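Local coordinates for succinate-semialdehyde dehydrogenase (NAD(P)(+)) (Marinobacter aquaeolei, PDB 3RH9), which probably oxidises succinate semialdehyde to succinate with a nicotinamide cofactor, as a member of the aldehyde dehydrogenase family, at residues A[138-148]-A[472-483]. Residues are numbered along the deposited sequence; the frame is centred on the assembly and turned at random.
Sequences DCTWTVHYRPV and FEFVEAQTVPRG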
ATOM      1  N   ASP A 138     -21.332 -12.894 -18.137  1.00 17.37           N
ATOM      2  CA  ASP A 138     -22.638 -12.327 -18.457  1.00 18.39           C
ATOM      3  C   ASP A 138     -22.961 -11.009 -17.760  1.00 15.57           C
ATOM      4  O   ASP A 138     -24.112 -10.586 -17.764  1.00 15.00           O
ATOM      5  CB  ASP A 138     -23.742 -13.347 -18.149  1.00 19.98           C
ATOM      6  CG  ASP A 138     -24.001 -14.321 -19.306  1.00 27.10           C
ATOM      7  OD1 ASP A 138     -23.032 -14.736 -19.989  1.00 26.29           O
ATOM      8  OD2 ASP A 138     -25.188 -14.681 -19.525  1.00 33.65           O
ATOM      9  N   CYS A 139     -21.946 -10.360 -17.189  1.00 15.20           N
ATOM     10  CA  CYS A 139     -22.119  -9.107 -16.447  1.00 12.97           C
ATOM     11  C   CYS A 139     -21.440  -7.908 -17.088  1.00 13.58           C
ATOM     12  O   CYS A 139     -20.487  -8.057 -17.859  1.00 14.21           O
ATOM     13  CB  CYS A 139     -21.577  -9.260 -15.039  1.00 12.55           C
ATOM     14  SG  CYS A 139     -22.372 -10.569 -14.124  1.00 14.88           S
ATOM     15  N   THR A 140     -21.942  -6.718 -16.767  1.00 12.95           N
ATOM     16  CA  THR A 140     -21.287  -5.465 -17.131  1.00 11.87           C
ATOM     17  C   THR A 140     -20.514  -5.014 -15.912  1.00 11.68           C
ATOM     18  O   THR A 140     -21.089  -4.914 -14.834  1.00 12.73           O
ATOM     19  CB  THR A 140     -22.320  -4.380 -17.476  1.00 12.49           C
ATOM     20  OG1 THR A 140     -22.989  -4.717 -18.694  1.00 14.17           O
ATOM     21  CG2 THR A 140     -21.658  -3.038 -17.655  1.00 12.23           C
ATOM     22  N   TRP A 141     -19.220  -4.743 -16.061  1.00 11.85           N
ATOM     23  CA  TRP A 141     -18.369  -4.524 -14.887  1.00 12.14           C
ATOM     24  C   TRP A 141     -17.943  -3.081 -14.685  1.00 12.42           C
ATOM     25  O   TRP A 141     -17.273  -2.489 -15.525  1.00 13.09           O
ATOM     26  CB  TRP A 141     -17.121  -5.401 -14.941  1.00 11.68           C
ATOM     27  CG  TRP A 141     -17.404  -6.852 -14.920  1.00 11.40           C
ATOM     28  CD1 TRP A 141     -17.993  -7.581 -15.901  1.00 12.05           C
ATOM     29  CD2 TRP A 141     -17.097  -7.769 -13.866  1.00 11.83           C
ATOM     30  NE1 TRP A 141     -18.083  -8.902 -15.527  1.00 12.65           N
ATOM     31  CE2 TRP A 141     -17.535  -9.042 -14.281  1.00 12.37           C
ATOM     32  CE3 TRP A 141     -16.493  -7.640 -12.616  1.00 10.32           C
ATOM     33  CZ2 TRP A 141     -17.387 -10.171 -13.487  1.00 11.95           C
ATOM     34  CZ3 TRP A 141     -16.352  -8.756 -11.836  1.00 10.29           C
ATOM     35  CH2 TRP A 141     -16.795 -10.004 -12.268  1.00 11.37           C
ATOM     36  N   THR A 142     -18.308  -2.513 -13.550  1.00 11.24           N
ATOM     37  CA  THR A 142     -17.917  -1.145 -13.301  1.00 11.47           C
ATOM     38  C   THR A 142     -16.984  -1.037 -12.105  1.00 10.99           C
ATOM     39  O   THR A 142     -17.182  -1.684 -11.078  1.00 10.69           O
ATOM     40  CB  THR A 142     -19.138  -0.229 -13.131  1.00 11.42           C
ATOM     41  OG1 THR A 142     -19.926  -0.274 -14.323  1.00 12.47           O
ATOM     42  CG2 THR A 142     -18.703   1.203 -12.900  1.00 11.52           C
ATOM     43  N   VAL A 143     -15.960  -0.207 -12.257  1.00 10.72           N
ATOM     44  CA  VAL A 143     -15.006   0.027 -11.197  1.00 11.13           C
ATOM     45  C   VAL A 143     -15.159   1.439 -10.636  1.00 10.71           C
ATOM     46  O   VAL A 143     -15.039   2.422 -11.357  1.00 11.60           O
ATOM     47  CB  VAL A 143     -13.562  -0.195 -11.701  1.00 11.58           C
ATOM     48  CG1 VAL A 143     -12.569   0.286 -10.665  1.00 11.64           C
ATOM     49  CG2 VAL A 143     -13.336  -1.655 -12.024  1.00 10.30           C
ATOM     50  N   HIS A 144     -15.431   1.530  -9.345  1.00 10.72           N
ATOM     51  CA  HIS A 144     -15.584   2.821  -8.681  1.00 10.69           C
ATOM     52  C   HIS A 144     -14.413   3.088  -7.757  1.00 10.91           C
ATOM     53  O   HIS A 144     -13.777   2.174  -7.247  1.00 10.83           O
ATOM     54  CB  HIS A 144     -16.858   2.844  -7.846  1.00 10.52           C
ATOM     55  CG  HIS A 144     -18.113   2.785  -8.650  1.00 11.03           C
ATOM     56  ND1 HIS A 144     -18.701   1.594  -9.029  1.00 11.56           N
ATOM     57  CD2 HIS A 144     -18.908   3.767  -9.137  1.00 11.15           C
ATOM     58  CE1 HIS A 144     -19.799   1.846  -9.719  1.00 10.92           C
ATOM     59  NE2 HIS A 144     -19.951   3.157  -9.792  1.00 11.58           N
ATOM     60  N   TYR A 145     -14.129   4.355  -7.526  1.00 11.74           N
ATOM     61  CA  TYR A 145     -13.114   4.704  -6.544  1.00 11.61           C
ATOM     62  C   TYR A 145     -13.776   5.487  -5.399  1.00 11.63           C
ATOM     63  O   TYR A 145     -13.971   6.692  -5.498  1.00 12.47           O
ATOM     64  CB  TYR A 145     -11.977   5.462  -7.232  1.00 11.36           C
ATOM     65  CG  TYR A 145     -11.387   4.654  -8.363  1.00 11.36           C
ATOM     66  CD1 TYR A 145     -10.505   3.620  -8.109  1.00 11.69           C
ATOM     67  CD2 TYR A 145     -11.746   4.897  -9.681  1.00 12.05           C
ATOM     68  CE1 TYR A 145      -9.977   2.853  -9.134  1.00 11.90           C
ATOM     69  CE2 TYR A 145     -11.235   4.129 -10.714  1.00 12.06           C
ATOM     70  CZ  TYR A 145     -10.349   3.107 -10.434  1.00 12.56           C
ATOM     71  OH  TYR A 145      -9.822   2.347 -11.452  1.00 12.12           O
ATOM     72  N   ARG A 146     -14.161   4.780  -4.337  1.00 11.34           N
ATOM     73  CA  ARG A 146     -14.829   5.394  -3.179  1.00 12.61           C
ATOM     74  C   ARG A 146     -13.819   6.044  -2.235  1.00 13.12           C
ATOM     75  O   ARG A 146     -12.659   5.620  -2.153  1.00 14.47           O
ATOM     76  CB  ARG A 146     -15.610   4.347  -2.354  1.00 11.81           C
ATOM     77  CG  ARG A 146     -16.393   3.317  -3.126  1.00 10.50           C
ATOM     78  CD  ARG A 146     -17.565   3.936  -3.807  1.00 10.10           C
ATOM     79  NE  ARG A 146     -18.374   2.942  -4.489  1.00 10.50           N
ATOM     80  CZ  ARG A 146     -19.359   3.236  -5.330  1.00 10.67           C
ATOM     81  NH1 ARG A 146     -19.642   4.503  -5.593  1.00 10.17           N
ATOM     82  NH2 ARG A 146     -20.054   2.266  -5.912  1.00 10.54           N
ATOM     83  N   PRO A 147     -14.259   7.047  -1.487  1.00 11.66           N
ATOM     84  CA  PRO A 147     -13.416   7.621  -0.438  1.00 12.46           C
ATOM     85  C   PRO A 147     -13.010   6.547   0.560  1.00 12.77           C
ATOM     86  O   PRO A 147     -13.893   5.809   0.977  1.00 13.20           O
ATOM     87  CB  PRO A 147     -14.356   8.613   0.251  1.00 13.40           C
ATOM     88  CG  PRO A 147     -15.364   8.963  -0.781  1.00 13.83           C
ATOM     89  CD  PRO A 147     -15.527   7.765  -1.659  1.00 12.25           C
ATOM     90  N   VAL A 148     -11.743   6.457   0.969  1.00 12.42           N
ATOM     91  CA  VAL A 148     -11.397   5.446   1.976  1.00 13.05           C
ATOM     92  C   VAL A 148     -12.158   5.704   3.260  1.00 12.57           C
ATOM     93  O   VAL A 148     -12.440   4.791   4.019  1.00 13.10           O
ATOM     94  CB  VAL A 148      -9.858   5.314   2.301  1.00 14.95           C
ATOM     95  CG1 VAL A 148      -9.124   4.568   1.202  1.00 13.93           C
ATOM     96  CG2 VAL A 148      -9.196   6.681   2.615  1.00 14.85           C
ATOM     97  N   PHE A 472      -4.768   8.619  -6.409  1.00 15.14           N
ATOM     98  CA  PHE A 472      -5.418   7.364  -6.017  1.00 16.10           C
ATOM     99  C   PHE A 472      -5.080   6.872  -4.608  1.00 16.09           C
ATOM    100  O   PHE A 472      -5.467   5.772  -4.229  1.00 16.72           O
ATOM    101  CB  PHE A 472      -5.133   6.248  -7.034  1.00 13.67           C
ATOM    102  CG  PHE A 472      -5.960   6.347  -8.273  1.00 13.16           C
ATOM    103  CD1 PHE A 472      -5.582   7.179  -9.306  1.00 14.00           C
ATOM    104  CD2 PHE A 472      -7.130   5.620  -8.403  1.00 13.47           C
ATOM    105  CE1 PHE A 472      -6.350   7.283 -10.437  1.00 13.46           C
ATOM    106  CE2 PHE A 472      -7.902   5.718  -9.539  1.00 11.99           C
ATOM    107  CZ  PHE A 472      -7.512   6.555 -10.551  1.00 12.01           C
ATOM    108  N   GLU A 473      -4.367   7.675  -3.836  1.00 15.36           N
ATOM    109  CA  GLU A 473      -3.977   7.257  -2.502  1.00 16.94           C
ATOM    110  C   GLU A 473      -5.172   7.131  -1.566  1.00 17.12           C
ATOM    111  O   GLU A 473      -5.316   6.129  -0.863  1.00 16.43           O
ATOM    112  CB  GLU A 473      -2.967   8.242  -1.915  1.00 19.66           C
ATOM    113  CG  GLU A 473      -1.568   8.129  -2.510  1.00 19.83           C
ATOM    114  CD  GLU A 473      -0.672   7.208  -1.700  1.00 21.36           C
ATOM    115  OE1 GLU A 473      -1.051   6.020  -1.482  1.00 19.78           O
ATOM    116  OE2 GLU A 473       0.412   7.687  -1.274  1.00 21.59           O
ATOM    117  N   PHE A 474      -6.026   8.148  -1.555  1.00 15.67           N
ATOM    118  CA  PHE A 474      -7.131   8.176  -0.607  1.00 15.50           C
ATOM    119  C   PHE A 474      -8.442   7.573  -1.088  1.00 14.96           C
ATOM    120  O   PHE A 474      -9.501   7.930  -0.586  1.00 14.87           O
ATOM    121  CB  PHE A 474      -7.359   9.600  -0.121  1.00 16.16           C
ATOM    122  CG  PHE A 474      -6.182  10.160   0.589  1.00 17.31           C
ATOM    123  CD1 PHE A 474      -5.259  10.940  -0.087  1.00 16.41           C
ATOM    124  CD2 PHE A 474      -5.959   9.858   1.924  1.00 16.51           C
ATOM    125  CE1 PHE A 474      -4.164  11.446   0.563  1.00 15.31           C
ATOM    126  CE2 PHE A 474      -4.859  10.354   2.576  1.00 16.21           C
ATOM    127  CZ  PHE A 474      -3.961  11.151   1.895  1.00 15.45           C
ATOM    128  N   VAL A 475      -8.382   6.655  -2.043  1.00 14.40           N
ATOM    129  CA  VAL A 475      -9.594   5.981  -2.481  1.00 13.27           C
ATOM    130  C   VAL A 475      -9.494   4.460  -2.356  1.00 13.90           C
ATOM    131  O   VAL A 475      -8.399   3.892  -2.397  1.00 12.49           O
ATOM    132  CB  VAL A 475      -9.948   6.368  -3.911  1.00 13.06           C
ATOM    133  CG1 VAL A 475     -10.441   7.791  -3.941  1.00 13.29           C
ATOM    134  CG2 VAL A 475      -8.732   6.204  -4.822  1.00 13.31           C
ATOM    135  N   GLU A 476     -10.649   3.817  -2.166  1.00 13.93           N
ATOM    136  CA  GLU A 476     -10.755   2.353  -2.205  1.00 13.24           C
ATOM    137  C   GLU A 476     -11.410   1.959  -3.517  1.00 11.95           C
ATOM    138  O   GLU A 476     -12.495   2.431  -3.831  1.00 12.73           O
ATOM    139  CB  GLU A 476     -11.625   1.839  -1.055  1.00 13.98           C
ATOM    140  CG  GLU A 476     -11.019   1.919   0.338  1.00 13.52           C
ATOM    141  CD  GLU A 476      -9.933   0.883   0.544  1.00 13.76           C
ATOM    142  OE1 GLU A 476      -9.443   0.346  -0.478  1.00 12.63           O
ATOM    143  OE2 GLU A 476      -9.559   0.619   1.720  1.00 13.31           O
ATOM    144  N   ALA A 477     -10.759   1.119  -4.302  1.00 11.42           N
ATOM    145  CA  ALA A 477     -11.361   0.710  -5.554  1.00 10.91           C
ATOM    146  C   ALA A 477     -12.447  -0.298  -5.231  1.00 11.11           C
ATOM    147  O   ALA A 477     -12.307  -1.087  -4.312  1.00 11.76           O
ATOM    148  CB  ALA A 477     -10.332   0.123  -6.486  1.00 10.70           C
ATOM    149  N   GLN A 478     -13.546  -0.251  -5.966  1.00 10.37           N
ATOM    150  CA  GLN A 478     -14.662  -1.136  -5.695  1.00 10.62           C
ATOM    151  C   GLN A 478     -15.145  -1.644  -7.031  1.00 11.16           C
ATOM    152  O   GLN A 478     -15.513  -0.841  -7.911  1.00 10.40           O
ATOM    153  CB  GLN A 478     -15.794  -0.399  -4.972  1.00 10.16           C
ATOM    154  CG  GLN A 478     -16.899  -1.300  -4.450  1.00 10.72           C
ATOM    155  CD  GLN A 478     -18.092  -0.527  -3.874  1.00 10.81           C
ATOM    156  OE1 GLN A 478     -18.693   0.290  -4.557  1.00 11.58           O
ATOM    157  NE2 GLN A 478     -18.444  -0.801  -2.624  1.00 10.11           N
ATOM    158  N   THR A 479     -15.125  -2.971  -7.188  1.00 10.56           N
ATOM    159  CA  THR A 479     -15.620  -3.595  -8.402  1.00 10.27           C
ATOM    160  C   THR A 479     -17.085  -4.018  -8.273  1.00 10.37           C
ATOM    161  O   THR A 479     -17.460  -4.743  -7.352  1.00 10.78           O
ATOM    162  CB  THR A 479     -14.732  -4.767  -8.848  1.00 10.28           C
ATOM    163  OG1 THR A 479     -13.509  -4.247  -9.376  1.00 10.62           O
ATOM    164  CG2 THR A 479     -15.422  -5.558  -9.928  1.00  9.87           C
ATOM    165  N   VAL A 480     -17.908  -3.557  -9.207  1.00  9.95           N
ATOM    166  CA  VAL A 480     -19.336  -3.855  -9.198  1.00 10.05           C
ATOM    167  C   VAL A 480     -19.798  -4.465 -10.518  1.00 10.42           C
ATOM    168  O   VAL A 480     -20.110  -3.749 -11.465  1.00 10.83           O
ATOM    169  CB  VAL A 480     -20.163  -2.577  -8.940  1.00 10.45           C
ATOM    170  CG1 VAL A 480     -21.661  -2.864  -9.049  1.00 10.38           C
ATOM    171  CG2 VAL A 480     -19.806  -1.977  -7.598  1.00  9.68           C
ATOM    172  N   PRO A 481     -19.834  -5.800 -10.590  1.00 10.71           N
ATOM    173  CA  PRO A 481     -20.368  -6.477 -11.768  1.00 10.75           C
ATOM    174  C   PRO A 481     -21.880  -6.444 -11.701  1.00 11.29           C
ATOM    175  O   PRO A 481     -22.438  -6.592 -10.609  1.00 10.94           O
ATOM    176  CB  PRO A 481     -19.910  -7.923 -11.590  1.00 10.73           C
ATOM    177  CG  PRO A 481     -19.230  -8.003 -10.298  1.00 10.52           C
ATOM    178  CD  PRO A 481     -19.429  -6.746  -9.546  1.00 10.74           C
ATOM    179  N   ARG A 482     -22.541  -6.262 -12.838  1.00 11.45           N
ATOM    180  CA  ARG A 482     -23.994  -6.248 -12.830  1.00 11.04           C
ATOM    181  C   ARG A 482     -24.568  -7.307 -13.736  1.00 11.48           C
ATOM    182  O   ARG A 482     -24.240  -7.360 -14.915  1.00 12.94           O
ATOM    183  CB  ARG A 482     -24.502  -4.887 -13.271  1.00 11.24           C
ATOM    184  CG  ARG A 482     -26.008  -4.781 -13.251  1.00 10.95           C
ATOM    185  CD  ARG A 482     -26.478  -3.523 -13.917  1.00 10.39           C
ATOM    186  NE  ARG A 482     -27.923  -3.403 -13.808  1.00 11.84           N
ATOM    187  CZ  ARG A 482     -28.638  -2.395 -14.304  1.00 13.34           C
ATOM    188  NH1 ARG A 482     -28.039  -1.399 -14.954  1.00 11.17           N
ATOM    189  NH2 ARG A 482     -29.960  -2.382 -14.133  1.00 13.70           N
ATOM    190  N   GLY A 483     -25.419  -8.155 -13.180  1.00 11.49           N
ATOM    191  CA  GLY A 483     -26.211  -9.078 -13.977  1.00 12.00           C
ATOM    192  C   GLY A 483     -27.632  -8.569 -14.193  1.00 11.84           C
ATOM    193  O   GLY A 483     -28.317  -8.953 -15.154  1.00 16.66           O
TER
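Gln478 OE1 is gripped twice by the guanidinium of Arg146, at 2.7 Å from NE and 2.8 Å from NH2. The oxygen lies in the guanidinium plane, so the arginine presents its NE edge to a single atom, while the amide is turned 82° from that plane. NH2 approaches nearly along the C=O axis and NE from above the carbonyl plane. A bend at chi2 (-70°) turns the arginine chain toward Gln478, and one face of the guanidinium comes to rest over His144 CB. The amide NE2 is taken up by Ala432 O and Phe437 O of the second subunit, so both the oxygen and the nitrogen of the amide are engaged, which sets its rotation. With a methionine in place of Arg146, which offers no N-H, OE1 would probably be left without a mate in this contact and the amide held from its NE2 side alone.

Beneath these side chains, strands 140-147 and 475-482 run antiparallel, with paired backbone bonds from Thr140-Arg482 to Arg146-Glu476. Val148 N to Phe474 O, 3.1 Å, continues the pairing past the strand end. On the face bearing Trp141, Val143 and Tyr145 the contact is largely apolar. Pro481 CB sits 3.5 Å from the centroid of the Trp141 six-membered ring, a CH-pi contact over its face, and Thr479 CG2 meets the ring edge at CE3. Phe472 directs its CE2 edge at the centre of the Tyr145 ring in a T-shaped stack with centroids 4.9 Å apart, and Ala477 CB touches Tyr145 CE1.

This sheet, completed by strand 130-131, corresponds to the projecting oligomerisation arm of the aldehyde dehydrogenase family. Glu476 forms a salt bridge to Arg464 of the second subunit, to which Thr479 and Pro481 also make backbone hydrogen bonds. The pairing of Arg146 with Gln478 thus couples cohesion within the arm to polar attachment of the neighbouring subunit.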